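Local atomic coordinates of N-acetyltransferase (Trypanosoma brucei, PDB entry 3I3G), a protein that probably catalyses acetyl transfer from acetyl-CoA to D-glucosamine 6-phosphate, a step on the route to UDP-N-acetylglucosamine. Residues D20-V25 with V68-P73. Residues are numbered along the deposited sequence; the frame is centred on the assembly and turned at random.
Sequences DLELRV and VFCHQP
With CG of Leu-23 trans to its own backbone N (chi1 180°), methyl CD1 is laid over the face of the Phe-69 ring, 4.1 Å from the ring centroid. It stands only 11° off the ring normal, a CH-pi contact. CB of Leu-23 meets the same ring at CE1 (3.8 Å). The pair is non-hydrogen-bonded in an antiparallel register whose hydrogen-bonded pairs are Glu-22 with Cys-70 and Arg-24 with Val-68. Of these bonds, Val-68 N to Arg-24 O is short and nearly linear (2.8 Å), whereas those of Glu-22 and Cys-70 are more bent. Beyond the non-hydrogen-bonded pair Leu-21 with His-71, Gln-72 N donates to Asp-20 O (3.1 Å), extending the backbone bonding past strand 65-71. On the face bearing Arg-24 and Cys-70, a chi1 of 55° and an extended chain carry the guanidinium across to the neighbouring strand, where NH2 makes a weak bond to Cys-70 SG (3.4 Å); NH1 has stronger partners in Asp-30 and Glu-27. A water at the edge of the imidazole, in its plane, bridges Asp-20 OD1 (2.6 Å) and His-71 NE2 (2.8 Å), while ND1 pairs with Thr-74. Strand 21-25 is an outermost strand of the GNAT sheet within this chain, joined to strand 65-71: Leu-21, Leu-23 and Phe-69 turn apolar groups to helix 113-127, and from the other face Arg-24 directs its charge to acidic residues following the strand.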
loop_
_atom_site.group_PDB
_atom_site.type_symbol
_atom_site.label_atom_id
_atom_site.label_comp_id
_atom_site.label_asym_id
_atom_site.label_seq_id
_atom_site.Cartn_x
_atom_site.Cartn_y
_atom_site.Cartn_z
ATOM N N ASP A 20 22.802 -14.693 -17.657
ATOM C CA ASP A 20 23.579 -13.519 -17.285
ATOM C C ASP A 20 22.756 -12.533 -16.405
ATOM O O ASP A 20 23.155 -11.387 -16.215
ATOM C CB ASP A 20 24.077 -12.784 -18.504
ATOM C CG ASP A 20 25.300 -13.434 -19.151
ATOM O OD1 ASP A 20 25.347 -13.482 -20.355
ATOM O OD2 ASP A 20 26.193 -13.831 -18.451
ATOM N N LEU A 21 21.633 -12.997 -15.891
ATOM C CA LEU A 21 20.766 -12.172 -15.059
ATOM C C LEU A 21 20.996 -12.441 -13.602
ATOM O O LEU A 21 21.285 -13.534 -13.214
ATOM C CB LEU A 21 19.311 -12.453 -15.339
ATOM C CG LEU A 21 18.761 -12.065 -16.671
ATOM C CD1 LEU A 21 17.398 -12.615 -16.856
ATOM C CD2 LEU A 21 18.745 -10.616 -16.856
ATOM N N GLU A 22 20.788 -11.419 -12.814
ATOM C CA GLU A 22 20.883 -11.563 -11.370
ATOM C C GLU A 22 19.711 -10.874 -10.687
ATOM O O GLU A 22 19.355 -9.747 -11.031
ATOM C CB GLU A 22 22.206 -10.997 -10.852
ATOM C CG GLU A 22 22.443 -9.543 -11.209
ATOM C CD GLU A 22 23.775 -9.029 -10.700
ATOM O OE1 GLU A 22 24.067 -7.829 -10.902
ATOM O OE2 GLU A 22 24.529 -9.826 -10.100
ATOM N N LEU A 23 19.112 -11.565 -9.725
ATOM C CA LEU A 23 18.021 -11.005 -8.941
ATOM C C LEU A 23 18.582 -10.427 -7.649
ATOM O O LEU A 23 19.165 -11.148 -6.842
ATOM C CB LEU A 23 16.982 -12.082 -8.631
ATOM C CG LEU A 23 15.764 -11.661 -7.809
ATOM C CD1 LEU A 23 15.058 -10.484 -8.454
ATOM C CD2 LEU A 23 14.810 -12.832 -7.641
ATOM N N ARG A 24 18.412 -9.123 -7.459
ATOM C CA ARG A 24 18.978 -8.451 -6.297
ATOM C C ARG A 24 18.205 -7.190 -5.923
ATOM O O ARG A 24 17.279 -6.783 -6.624
ATOM C CB ARG A 24 20.447 -8.104 -6.552
ATOM C CG ARG A 24 20.679 -7.273 -7.807
ATOM C CD ARG A 24 22.130 -6.830 -7.918
ATOM N NE ARG A 24 22.375 -6.051 -9.128
ATOM C CZ ARG A 24 22.060 -4.766 -9.265
ATOM N NH1 ARG A 24 21.480 -4.114 -8.267
ATOM N NH2 ARG A 24 22.321 -4.134 -10.401
ATOM N N VAL A 25 18.594 -6.576 -4.812
ATOM C CA VAL A 25 17.958 -5.345 -4.360
ATOM C C VAL A 25 18.401 -4.161 -5.212
ATOM O O VAL A 25 19.545 -4.106 -5.668
ATOM C CB VAL A 25 18.283 -5.050 -2.884
ATOM C CG1 VAL A 25 17.845 -6.209 -2.003
ATOM C CG2 VAL A 25 19.768 -4.771 -2.714
ATOM N N VAL A 68 15.150 -6.198 -8.316
ATOM C CA VAL A 68 15.284 -6.015 -9.754
ATOM C C VAL A 68 16.047 -7.163 -10.402
ATOM O O VAL A 68 16.876 -7.814 -9.765
ATOM C CB VAL A 68 16.023 -4.704 -10.090
ATOM C CG1 VAL A 68 15.243 -3.505 -9.577
ATOM C CG2 VAL A 68 17.429 -4.726 -9.508
ATOM N N PHE A 69 15.750 -7.409 -11.672
ATOM C CA PHE A 69 16.578 -8.280 -12.486
ATOM C C PHE A 69 17.549 -7.415 -13.272
ATOM O O PHE A 69 17.146 -6.445 -13.917
ATOM C CB PHE A 69 15.730 -9.127 -13.434
ATOM C CG PHE A 69 15.343 -10.461 -12.868
ATOM C CD1 PHE A 69 16.290 -11.461 -12.718
ATOM C CD2 PHE A 69 14.038 -10.717 -12.488
ATOM C CE1 PHE A 69 15.940 -12.692 -12.198
ATOM C CE2 PHE A 69 13.683 -11.946 -11.969
ATOM C CZ PHE A 69 14.636 -12.934 -11.822
ATOM N N CYS A 70 18.828 -7.764 -13.208
ATOM C CA CYS A 70 19.861 -6.988 -13.876
ATOM C C CYS A 70 20.681 -7.856 -14.821
ATOM O O CYS A 70 21.116 -8.949 -14.458
ATOM C CB CYS A 70 20.778 -6.327 -12.842
ATOM S SG CYS A 70 22.235 -5.490 -13.526
ATOM N N HIS A 71 20.875 -7.368 -16.040
ATOM C CA HIS A 71 21.817 -7.985 -16.959
ATOM C C HIS A 71 23.219 -7.577 -16.520
ATOM O O HIS A 71 23.709 -6.507 -16.882
ATOM C CB HIS A 71 21.543 -7.534 -18.393
ATOM C CG HIS A 71 22.417 -8.198 -19.411
ATOM N ND1 HIS A 71 23.419 -7.530 -20.082
ATOM C CD2 HIS A 71 22.445 -9.473 -19.865
ATOM C CE1 HIS A 71 24.023 -8.364 -20.911
ATOM N NE2 HIS A 71 23.451 -9.549 -20.798
ATOM N N GLN A 72 23.853 -8.433 -15.725
ATOM C CA GLN A 72 25.121 -8.098 -15.078
ATOM C C GLN A 72 26.171 -7.466 -15.991
ATOM O O GLN A 72 26.800 -6.476 -15.620
ATOM C CB GLN A 72 25.711 -9.321 -14.372
ATOM C CG GLN A 72 25.485 -9.333 -12.872
ATOM C CD GLN A 72 26.470 -10.228 -12.149
ATOM O OE1 GLN A 72 27.080 -9.827 -11.154
ATOM N NE2 GLN A 72 26.644 -11.444 -12.653
ATOM N N PRO A 73 26.374 -8.044 -17.183
ATOM C CA PRO A 73 27.421 -7.565 -18.083
ATOM C C PRO A 73 27.326 -6.067 -18.372
ATOM O O PRO A 73 28.350 -5.387 -18.441
ATOM C CB PRO A 73 27.180 -8.372 -19.362
ATOM C CG PRO A 73 26.509 -9.618 -18.898
ATOM C CD PRO A 73 25.653 -9.205 -17.734
HETATM O O HOH W 1 24.430 -11.866 -22.130
#